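Side-chain contacts in beta-N-acetylhexosaminidase (Thermotoga neapolitana, PDB 5BZA), which probably hydrolyses terminal non-reducing N-acetyl-D-hexosamine residues from N-acetyl-beta-D-hexosaminides, as a family 3 glycoside hydrolase: residues Asp170-Leu175 against Ala209-Pro214; Leu175-Asn180 against Met249-Glu254; His161-Gly166 against Leu219-Ser224; His165-Asp170 against Val179-Glu184. One frame throughout, in Å; residues are numbered along the deposited sequence.

Contact 1: residues Asp170-Leu175 against Ala209-Pro214. With CD (cadmium ion), chain O.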
# COMPACT_ATOMS: atom_id res chain seq x y z
N ASP B 170 -19.47 16.65 21.60
CA ASP B 170 -18.30 16.37 22.41
C ASP B 170 -17.51 15.11 22.02
O ASP B 170 -18.06 14.14 21.49
CB ASP B 170 -18.73 16.30 23.86
CG ASP B 170 -19.03 17.66 24.43
OD1 ASP B 170 -18.25 18.59 24.14
OD2 ASP B 170 -20.06 17.82 25.12
N ASP B 171 -16.21 15.18 22.27
CA ASP B 171 -15.25 14.15 21.92
C ASP B 171 -14.76 13.32 23.12
O ASP B 171 -14.18 13.89 24.05
CB ASP B 171 -14.08 14.85 21.22
CG ASP B 171 -13.08 13.90 20.63
OD1 ASP B 171 -12.64 12.98 21.37
OD2 ASP B 171 -12.73 14.09 19.43
N SER B 172 -14.90 11.99 23.08
CA SER B 172 -14.52 11.15 24.23
C SER B 172 -13.04 11.24 24.62
O SER B 172 -12.69 10.81 25.73
CB SER B 172 -14.81 9.66 24.00
OG SER B 172 -16.04 9.41 23.37
N HIS B 173 -12.16 11.72 23.73
CA HIS B 173 -10.75 11.88 24.13
C HIS B 173 -10.62 13.07 25.10
O HIS B 173 -9.69 13.12 25.91
CB HIS B 173 -9.80 12.06 22.92
CG HIS B 173 -9.51 10.80 22.15
ND1 HIS B 173 -10.37 10.29 21.20
CD2 HIS B 173 -8.48 9.92 22.24
CE1 HIS B 173 -9.86 9.17 20.70
NE2 HIS B 173 -8.72 8.92 21.32
N TYR B 174 -11.57 14.01 25.05
CA TYR B 174 -11.48 15.22 25.88
C TYR B 174 -12.38 15.18 27.15
O TYR B 174 -11.95 15.54 28.25
CB TYR B 174 -11.81 16.46 25.02
CG TYR B 174 -10.92 16.55 23.77
CD1 TYR B 174 -9.61 16.07 23.78
CD2 TYR B 174 -11.41 17.11 22.58
CE1 TYR B 174 -8.80 16.14 22.64
CE2 TYR B 174 -10.60 17.18 21.43
CZ TYR B 174 -9.30 16.69 21.47
OH TYR B 174 -8.49 16.75 20.35
N LEU B 175 -13.63 14.72 27.02
CA LEU B 175 -14.54 14.61 28.16
C LEU B 175 -15.57 13.52 27.89
O LEU B 175 -15.55 12.88 26.83
CB LEU B 175 -15.24 15.95 28.47
CG LEU B 175 -15.77 16.69 27.23
CD1 LEU B 175 -17.19 16.29 26.95
CD2 LEU B 175 -15.69 18.20 27.42
N ALA B 209 -19.53 2.89 22.88
CA ALA B 209 -19.19 4.29 22.96
C ALA B 209 -19.00 4.74 24.39
O ALA B 209 -19.86 4.47 25.25
CB ALA B 209 -20.26 5.12 22.29
N HIS B 210 -17.96 5.54 24.63
CA HIS B 210 -17.75 6.15 25.95
C HIS B 210 -18.63 7.39 26.00
O HIS B 210 -18.12 8.52 25.98
CB HIS B 210 -16.30 6.58 26.21
CG HIS B 210 -15.30 5.45 26.22
ND1 HIS B 210 -15.60 4.18 26.61
CD2 HIS B 210 -13.99 5.46 25.87
CE1 HIS B 210 -14.51 3.42 26.51
NE2 HIS B 210 -13.53 4.18 26.06
N VAL B 211 -19.94 7.19 25.96
CA VAL B 211 -20.85 8.31 25.93
C VAL B 211 -21.98 8.02 26.91
O VAL B 211 -22.46 6.88 27.00
CB VAL B 211 -21.43 8.57 24.51
CG1 VAL B 211 -22.65 9.52 24.56
CG2 VAL B 211 -20.32 9.04 23.55
N LYS B 212 -22.39 9.05 27.62
CA LYS B 212 -23.55 8.99 28.51
C LYS B 212 -24.87 9.35 27.80
O LYS B 212 -24.95 10.36 27.08
CB LYS B 212 -23.35 9.92 29.71
CG LYS B 212 -24.30 9.70 30.86
CD LYS B 212 -23.78 10.41 32.11
CE LYS B 212 -23.20 11.81 31.81
NZ LYS B 212 -22.77 12.45 33.12
N TYR B 213 -25.88 8.49 28.02
CA TYR B 213 -27.23 8.69 27.51
C TYR B 213 -28.25 8.96 28.69
O TYR B 213 -29.00 8.08 29.10
CB TYR B 213 -27.62 7.46 26.69
CG TYR B 213 -26.63 7.21 25.58
CD1 TYR B 213 -25.44 6.54 25.82
CD2 TYR B 213 -26.88 7.69 24.29
CE1 TYR B 213 -24.51 6.33 24.79
CE2 TYR B 213 -25.97 7.47 23.26
CZ TYR B 213 -24.79 6.80 23.52
OH TYR B 213 -23.89 6.60 22.50
N PRO B 214 -28.26 10.19 29.21
CA PRO B 214 -29.00 10.50 30.46
C PRO B 214 -30.48 10.09 30.46
O PRO B 214 -30.90 9.65 31.50
CB PRO B 214 -28.87 12.02 30.57
CG PRO B 214 -27.64 12.34 29.86
CD PRO B 214 -27.49 11.35 28.72
CD CD O . -11.06 12.05 19.44
O HOH W 1 -16.17 6.23 22.70

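Contact 2: residues Leu175-Asn180 against Met249-Glu254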
# COMPACT_ATOMS: atom_id res chain seq x y z
N LEU B 175 -13.63 14.72 27.02
CA LEU B 175 -14.54 14.61 28.16
C LEU B 175 -15.57 13.52 27.89
O LEU B 175 -15.55 12.88 26.83
CB LEU B 175 -15.24 15.95 28.47
CG LEU B 175 -15.77 16.69 27.23
CD1 LEU B 175 -17.19 16.29 26.95
CD2 LEU B 175 -15.69 18.20 27.42
N LEU B 176 -16.46 13.29 28.85
CA LEU B 176 -17.54 12.34 28.66
C LEU B 176 -18.67 13.05 27.92
O LEU B 176 -19.32 13.92 28.48
CB LEU B 176 -18.01 11.79 30.02
CG LEU B 176 -19.18 10.80 30.05
CD1 LEU B 176 -18.81 9.61 29.18
CD2 LEU B 176 -19.53 10.36 31.51
N PRO B 177 -18.89 12.70 26.64
CA PRO B 177 -19.96 13.41 25.94
C PRO B 177 -21.32 12.92 26.42
O PRO B 177 -21.41 11.90 27.11
CB PRO B 177 -19.73 13.06 24.46
CG PRO B 177 -18.32 12.47 24.41
CD PRO B 177 -18.15 11.80 25.72
N THR B 178 -22.36 13.66 26.06
CA THR B 178 -23.72 13.34 26.41
C THR B 178 -24.63 13.34 25.18
O THR B 178 -24.56 14.25 24.36
CB THR B 178 -24.23 14.33 27.48
OG1 THR B 178 -23.62 14.01 28.73
CG2 THR B 178 -25.75 14.27 27.62
N VAL B 179 -25.45 12.30 25.04
CA VAL B 179 -26.49 12.28 23.99
C VAL B 179 -27.85 12.30 24.70
O VAL B 179 -28.11 11.46 25.56
CB VAL B 179 -26.36 11.05 23.07
CG1 VAL B 179 -27.63 10.76 22.32
CG2 VAL B 179 -25.17 11.25 22.10
N ASN B 180 -28.72 13.24 24.35
CA ASN B 180 -29.95 13.45 25.16
C ASN B 180 -31.11 12.64 24.65
O ASN B 180 -32.21 12.73 25.20
CB ASN B 180 -30.38 14.90 25.15
CG ASN B 180 -29.42 15.78 25.86
OD1 ASN B 180 -28.93 15.45 26.95
ND2 ASN B 180 -29.08 16.89 25.22
N MET B 249 -9.06 6.60 27.62
CA MET B 249 -9.64 7.86 27.21
C MET B 249 -10.32 8.62 28.40
O MET B 249 -10.88 8.02 29.32
CB MET B 249 -10.63 7.65 26.08
CG MET B 249 -10.02 7.66 24.69
SD MET B 249 -11.24 7.30 23.39
CE MET B 249 -11.52 5.64 23.71
N LYS B 250 -10.17 9.94 28.37
CA LYS B 250 -10.50 10.82 29.47
C LYS B 250 -11.96 10.65 29.91
O LYS B 250 -12.26 10.68 31.10
CB LYS B 250 -10.24 12.26 29.03
CG LYS B 250 -8.90 12.82 29.46
CD LYS B 250 -8.51 14.04 28.60
CE LYS B 250 -7.13 14.53 28.96
NZ LYS B 250 -7.02 14.67 30.45
N ALA B 251 -12.85 10.44 28.94
CA ALA B 251 -14.26 10.21 29.21
C ALA B 251 -14.43 9.13 30.26
O ALA B 251 -15.32 9.22 31.12
CB ALA B 251 -15.01 9.83 27.94
N ILE B 252 -13.56 8.12 30.22
CA ILE B 252 -13.57 7.12 31.27
C ILE B 252 -12.59 7.48 32.38
O ILE B 252 -12.99 7.68 33.55
CB ILE B 252 -13.23 5.74 30.71
CG1 ILE B 252 -14.23 5.40 29.59
CG2 ILE B 252 -13.22 4.68 31.80
CD1 ILE B 252 -15.73 5.42 30.04
N SER B 253 -11.32 7.63 32.01
CA SER B 253 -10.26 7.74 33.02
C SER B 253 -10.40 8.99 33.89
O SER B 253 -9.86 9.03 34.98
CB SER B 253 -8.90 7.72 32.36
OG SER B 253 -8.87 8.73 31.38
N GLU B 254 -11.01 10.05 33.40
CA GLU B 254 -11.19 11.16 34.32
C GLU B 254 -12.48 11.14 35.17
O GLU B 254 -12.78 12.11 35.89
CB GLU B 254 -11.09 12.47 33.56
CG GLU B 254 -9.65 12.81 33.36
CD GLU B 254 -9.49 14.20 32.86
OE1 GLU B 254 -10.51 14.75 32.37
OE2 GLU B 254 -8.36 14.74 32.96

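Contact 3: residues His161-Gly166 against Leu219-Ser224. With CD (cadmium ion), chain N.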
# COMPACT_ATOMS: atom_id res chain seq x y z
N HIS B 161 -19.96 3.37 17.05
CA HIS B 161 -19.78 3.03 18.46
C HIS B 161 -21.13 2.85 19.14
O HIS B 161 -21.89 3.81 19.30
CB HIS B 161 -18.98 4.12 19.21
CG HIS B 161 -17.86 4.74 18.43
ND1 HIS B 161 -18.06 5.62 17.38
CD2 HIS B 161 -16.52 4.64 18.58
CE1 HIS B 161 -16.89 6.01 16.91
NE2 HIS B 161 -15.95 5.42 17.61
N PHE B 162 -21.41 1.62 19.59
CA PHE B 162 -22.70 1.29 20.16
C PHE B 162 -22.98 2.09 21.45
O PHE B 162 -22.14 2.10 22.36
CB PHE B 162 -22.73 -0.22 20.46
CG PHE B 162 -23.93 -0.65 21.25
CD1 PHE B 162 -25.12 -0.97 20.61
CD2 PHE B 162 -23.90 -0.67 22.63
CE1 PHE B 162 -26.23 -1.32 21.33
CE2 PHE B 162 -25.03 -1.00 23.37
CZ PHE B 162 -26.18 -1.33 22.71
N PRO B 163 -24.19 2.68 21.59
CA PRO B 163 -25.36 2.57 20.71
C PRO B 163 -25.46 3.72 19.69
O PRO B 163 -26.49 3.88 19.05
CB PRO B 163 -26.54 2.61 21.69
CG PRO B 163 -26.05 3.60 22.78
CD PRO B 163 -24.55 3.30 22.90
N GLY B 164 -24.43 4.54 19.57
CA GLY B 164 -24.48 5.60 18.59
C GLY B 164 -23.93 6.87 19.18
O GLY B 164 -24.47 7.37 20.19
N HIS B 165 -22.93 7.43 18.49
CA HIS B 165 -22.08 8.51 19.01
C HIS B 165 -22.40 9.83 18.28
O HIS B 165 -21.81 10.88 18.57
CB HIS B 165 -20.59 8.12 18.80
CG HIS B 165 -19.60 8.87 19.66
ND1 HIS B 165 -19.53 10.25 19.69
CD2 HIS B 165 -18.61 8.42 20.47
CE1 HIS B 165 -18.55 10.62 20.51
NE2 HIS B 165 -17.99 9.53 21.01
N GLY B 166 -23.31 9.78 17.32
CA GLY B 166 -23.42 10.87 16.38
C GLY B 166 -24.04 12.16 16.91
O GLY B 166 -23.69 13.25 16.44
N LEU B 219 -24.56 5.69 33.36
CA LEU B 219 -23.22 5.25 32.99
C LEU B 219 -22.92 5.46 31.54
O LEU B 219 -23.80 5.30 30.71
CB LEU B 219 -23.08 3.77 33.32
CG LEU B 219 -23.10 3.57 34.83
CD1 LEU B 219 -23.31 2.09 35.16
CD2 LEU B 219 -21.82 4.10 35.42
N PRO B 220 -21.65 5.74 31.23
CA PRO B 220 -21.22 5.68 29.83
C PRO B 220 -21.60 4.33 29.27
O PRO B 220 -21.55 3.32 29.99
CB PRO B 220 -19.70 5.83 29.91
CG PRO B 220 -19.44 6.48 31.22
CD PRO B 220 -20.53 6.02 32.15
N ALA B 221 -22.00 4.29 28.02
CA ALA B 221 -22.44 3.02 27.45
C ALA B 221 -21.42 1.88 27.71
O ALA B 221 -21.81 0.72 27.93
CB ALA B 221 -22.72 3.18 25.96
N THR B 222 -20.12 2.20 27.65
CA THR B 222 -19.06 1.21 27.90
C THR B 222 -19.21 0.52 29.24
O THR B 222 -18.94 -0.66 29.39
CB THR B 222 -17.68 1.87 27.77
OG1 THR B 222 -17.56 2.46 26.47
CG2 THR B 222 -16.53 0.85 28.00
N LEU B 223 -19.66 1.28 30.22
CA LEU B 223 -19.79 0.79 31.59
C LEU B 223 -21.24 0.56 32.03
O LEU B 223 -21.50 0.43 33.21
CB LEU B 223 -19.14 1.77 32.57
CG LEU B 223 -17.70 2.11 32.16
CD1 LEU B 223 -17.10 3.07 33.17
CD2 LEU B 223 -16.89 0.84 32.01
N SER B 224 -22.16 0.54 31.07
CA SER B 224 -23.58 0.50 31.38
C SER B 224 -24.20 -0.88 31.17
O SER B 224 -24.40 -1.32 30.03
CB SER B 224 -24.34 1.53 30.54
OG SER B 224 -25.74 1.27 30.57
CD CD N . -13.50 6.03 18.62

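Contact 4: residues His165-Asp170 against Val179-Glu184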
# COMPACT_ATOMS: atom_id res chain seq x y z
N HIS B 165 -22.93 7.43 18.49
CA HIS B 165 -22.08 8.51 19.01
C HIS B 165 -22.40 9.83 18.28
O HIS B 165 -21.81 10.88 18.57
CB HIS B 165 -20.59 8.12 18.80
CG HIS B 165 -19.60 8.87 19.66
ND1 HIS B 165 -19.53 10.25 19.69
CD2 HIS B 165 -18.61 8.42 20.47
CE1 HIS B 165 -18.55 10.62 20.51
NE2 HIS B 165 -17.99 9.53 21.01
N GLY B 166 -23.31 9.78 17.32
CA GLY B 166 -23.42 10.87 16.38
C GLY B 166 -24.04 12.16 16.91
O GLY B 166 -23.69 13.25 16.44
N LYS B 167 -24.88 12.04 17.94
CA LYS B 167 -25.74 13.13 18.40
C LYS B 167 -25.14 13.94 19.52
O LYS B 167 -25.88 14.49 20.33
CB LYS B 167 -27.09 12.60 18.86
CG LYS B 167 -28.08 12.38 17.77
CD LYS B 167 -29.09 11.37 18.29
CE LYS B 167 -30.40 11.45 17.56
NZ LYS B 167 -30.33 11.03 16.19
N THR B 168 -23.83 13.88 19.68
CA THR B 168 -23.13 14.73 20.62
C THR B 168 -22.06 15.52 19.89
O THR B 168 -21.50 15.05 18.88
CB THR B 168 -22.47 13.90 21.73
OG1 THR B 168 -21.62 14.76 22.51
CG2 THR B 168 -21.62 12.80 21.13
N ALA B 169 -21.77 16.73 20.37
CA ALA B 169 -20.72 17.56 19.75
C ALA B 169 -19.39 17.29 20.44
O ALA B 169 -18.32 17.62 19.93
CB ALA B 169 -21.07 19.04 19.82
N ASP B 170 -19.47 16.65 21.60
CA ASP B 170 -18.30 16.37 22.41
C ASP B 170 -17.51 15.11 22.02
O ASP B 170 -18.06 14.14 21.49
CB ASP B 170 -18.73 16.30 23.86
CG ASP B 170 -19.03 17.66 24.43
OD1 ASP B 170 -18.25 18.59 24.14
OD2 ASP B 170 -20.06 17.82 25.12
N VAL B 179 -25.45 12.30 25.04
CA VAL B 179 -26.49 12.28 23.99
C VAL B 179 -27.85 12.30 24.70
O VAL B 179 -28.11 11.46 25.56
CB VAL B 179 -26.36 11.05 23.07
CG1 VAL B 179 -27.63 10.76 22.32
CG2 VAL B 179 -25.17 11.25 22.10
N ASN B 180 -28.72 13.24 24.35
CA ASN B 180 -29.95 13.45 25.16
C ASN B 180 -31.11 12.64 24.65
O ASN B 180 -32.21 12.73 25.20
CB ASN B 180 -30.38 14.90 25.15
CG ASN B 180 -29.42 15.78 25.86
OD1 ASN B 180 -28.93 15.45 26.95
ND2 ASN B 180 -29.08 16.89 25.22
N ALA B 181 -30.90 11.92 23.56
CA ALA B 181 -31.97 11.17 22.93
C ALA B 181 -32.63 10.20 23.90
O ALA B 181 -31.96 9.53 24.70
CB ALA B 181 -31.43 10.39 21.68
N SER B 182 -33.96 10.12 23.84
CA SER B 182 -34.70 9.07 24.55
C SER B 182 -34.42 7.69 23.93
O SER B 182 -34.07 7.59 22.74
CB SER B 182 -36.18 9.36 24.50
OG SER B 182 -36.63 9.20 23.16
N PHE B 183 -34.64 6.63 24.69
CA PHE B 183 -34.43 5.30 24.17
C PHE B 183 -35.29 4.96 22.96
O PHE B 183 -34.88 4.18 22.06
CB PHE B 183 -34.68 4.23 25.22
CG PHE B 183 -34.54 2.87 24.65
CD1 PHE B 183 -33.27 2.38 24.31
CD2 PHE B 183 -35.66 2.11 24.35
CE1 PHE B 183 -33.13 1.12 23.74
CE2 PHE B 183 -35.51 0.85 23.78
CZ PHE B 183 -34.25 0.36 23.47
N GLU B 184 -36.50 5.50 22.94
CA GLU B 184 -37.35 5.23 21.80
C GLU B 184 -36.69 5.83 20.53
O GLU B 184 -36.71 5.21 19.46
CB GLU B 184 -38.76 5.78 22.05
CG GLU B 184 -39.60 5.99 20.78
CD GLU B 184 -39.32 7.33 20.10
OE1 GLU B 184 -39.10 8.34 20.84
OE2 GLU B 184 -39.28 7.38 18.84
O HOH W 2 -28.00 14.96 22.25

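Contact 1: residues Asp170-Leu175 against Ala209-Pro214
The hydroxyl of Ser-172 sits among three polar neighbours, two of which lead to His-210. Its OG lies 3.5 Å from the carbonyl O of His-210, a weak hydrogen bond at best, and 3.3 Å from a water. The same water accepts from the backbone N of His-210 at 2.7 Å, so the serine reaches both backbone polar atoms of one residue, one directly and one through solvent. The third neighbour is His-165, whose NE2 is hydrogen-bonded to OG. With OG beside its own backbone N (chi1 -41°), the serine side chain points at the inverse gamma turn centred on His-210, and its OG stands 4.0 Å from His-210 CB. The His-210 ring is tied at both nitrogens, ND1 to Thr-222 and NE2 to the carbonyl of Ala-246.

On the far side of the serine the loop folds into an Asx turn: Asp-171 OD1 takes the N-H of His-173 at 2.7 Å with an angle of 158°. The same carboxylate chelates a cadmium ion through both oxygens, OD2 at 2.6 Å, and His-173 ND1 completes the grip at 2.6 Å. The turn thus brings two metal ligands together, while Ser-172 between them points toward the His-210 loop instead of the metal; its polar links to His-165 and His-210 tie this metal-binding loop to the loop of the next barrel strand.

Contact 2: residues Leu175-Asn180 against Met249-Glu254
Leu-176 and Ala-251 bring their backbones remarkably close, CA to CA 3.9 Å, where the open, irregular chain of 175-180 passes the short helix 250-253. That helix is a single turn with Met-249 as its N-cap residue; the carbonyl O of Met-249 accepts from the N-H groups of both Ile-252 and Ser-253. From the meeting point the 175-180 chain runs on away from the helix, and Pro-177 and Val-179 pair instead with the backbone of Lys-212. Just before it, Ser-172 is hydrogen-bonded through its backbone to Ala-251, which holds the helix against the same loop.

The methyl of Ala-251 is the pivot of the side-chain packing. Its CB presses on the chain itself, 3.3 Å from Leu-175 O and 3.6 Å from Leu-176 CA. Leu-176 then reaches alongside: with CG anti to the backbone N (chi1 178°), one branch of the fork, CD1, comes to 4.0 Å from Ala-251 CB. The ring of Pro-177 adds a looser touch on the same methyl, Pro-177 CD lying 4.3 Å from Ala-251 CB.

On the exposed flank of the turn, Lys-250 NZ and Glu-254 OE2 form a salt bridge of 2.8 Å, four residues apart, whose hydrogen-bond geometry is weak. It braces the helix turn and makes no bond to 175-180. Between the two segments the contact is van der Waals packing, a methyl against backbone atoms and aliphatic carbons, and so close a passage of main chains is probably possible because the helix presents only a methyl group here.

Contact 3: residues His161-Gly166 against Leu219-Ser224
Phe-162 and Pro-163 belong to the Lys-His-Phe-Pro-Gly-His-Gly signature of family 3 glycoside hydrolases, which spans the end of strand 156-162 of the TIM barrel and the start of the loop after it, and they rest on Ala-221 in the loop after strand 205-208. The touching is all done by one methyl: Ala-221 CB lies 3.6 Å from Pro-163 CD and 3.8 Å from Phe-162 O, fitted against the rim of the proline ring and the carbonyl before it.

The peptide bond joining these two residues is cis, as is the one before His-161. The first folds the proline back over its neighbour, so that Pro-163 CB stands 3.9 Å above the centre of the Phe-162 ring. Tyr-213 touches Pro-163 as well, and its hydroxyl is hydrogen-bonded to the carbonyl of Gly-164.

At the start of the segment His-161 turns its ring the other way, and NE2 binds a cadmium ion at 2.7 Å, with Asp-245 as second protein ligand. His-161 ND1 is hydrogen-bonded to Asp-117 OD2, which fixes the rotation of the ring and would probably polarise it. Close packing on Ala-221 thus seats the kinked chain, whose preceding residue directs a metal-binding imidazole away from it.

Contact 4: residues His165-Asp170 against Val179-Glu184
Apolar packing centres on the forked end of Val-179, which sits against the backbone and first side-chain carbons of Lys-167 and Thr-168. CG2 of the valine lies 3.7 Å from Lys-167 C, and CG1 comes to 4.0 Å from Lys-167 CB, so both branches are used. Thr-168 crosses the valine at about a right angle and offers its apolar side, CB 3.8 Å from Val-179 CG2, with its own methyl close by. Farther out, the lysine chain runs past Ala-181, CD to CB 4.2 Å.

Polar links are few. A water bridges the two backbones, donating to Lys-167 O at 2.9 Å and accepting from Asn-180 N at 2.8 Å. Thr-168 turns its hydroxyl away from the valine: with OG1 anti to the backbone N (chi1 171°), it accepts from Asp-170 N at 3.0 Å in an ST turn, the angle at the hydrogen being 148°. Replacing Thr-168 by an alanine would probably leave the N-H of Asp-170 without this acceptor and open a gap beside Val-179 CG2 where the threonine methyl packed.

Charge enters at the far end of Lys-167. Its chain bends at the last torsion and NZ makes a salt bridge with Glu-189, with Glu-185 and Asp-190 only as long, weak ion pairs. The residue is thus divided in function: its carbons close the base of the loop over Val-179, while its ammonium answers a cluster of acids that includes two zinc-binding glutamates.

How the contacts relate
All four contacts lie in the TIM-barrel part of the chain and knit together loops that follow three successive parallel strands, 156-162, 205-208 and 241-243. Contacts 3 and 4 both start from the beginning of the first loop; contacts 1 and 2 use its later residues, and contact 4 closes the loop before helix 183-188. Contact 1 is nested within the span enclosed by contact 3. Centres are about 3 Å apart for contacts 1 and 2, and about 13 Å for contacts 2 and 4. Leu-176 and Ile-252 of contact 2 both pack on Pro-220 of contact 3. The loop carrying the Asp-171/His-173 cadmium site is thus held at several points, next to a second site that shares His-161 and Asp-245.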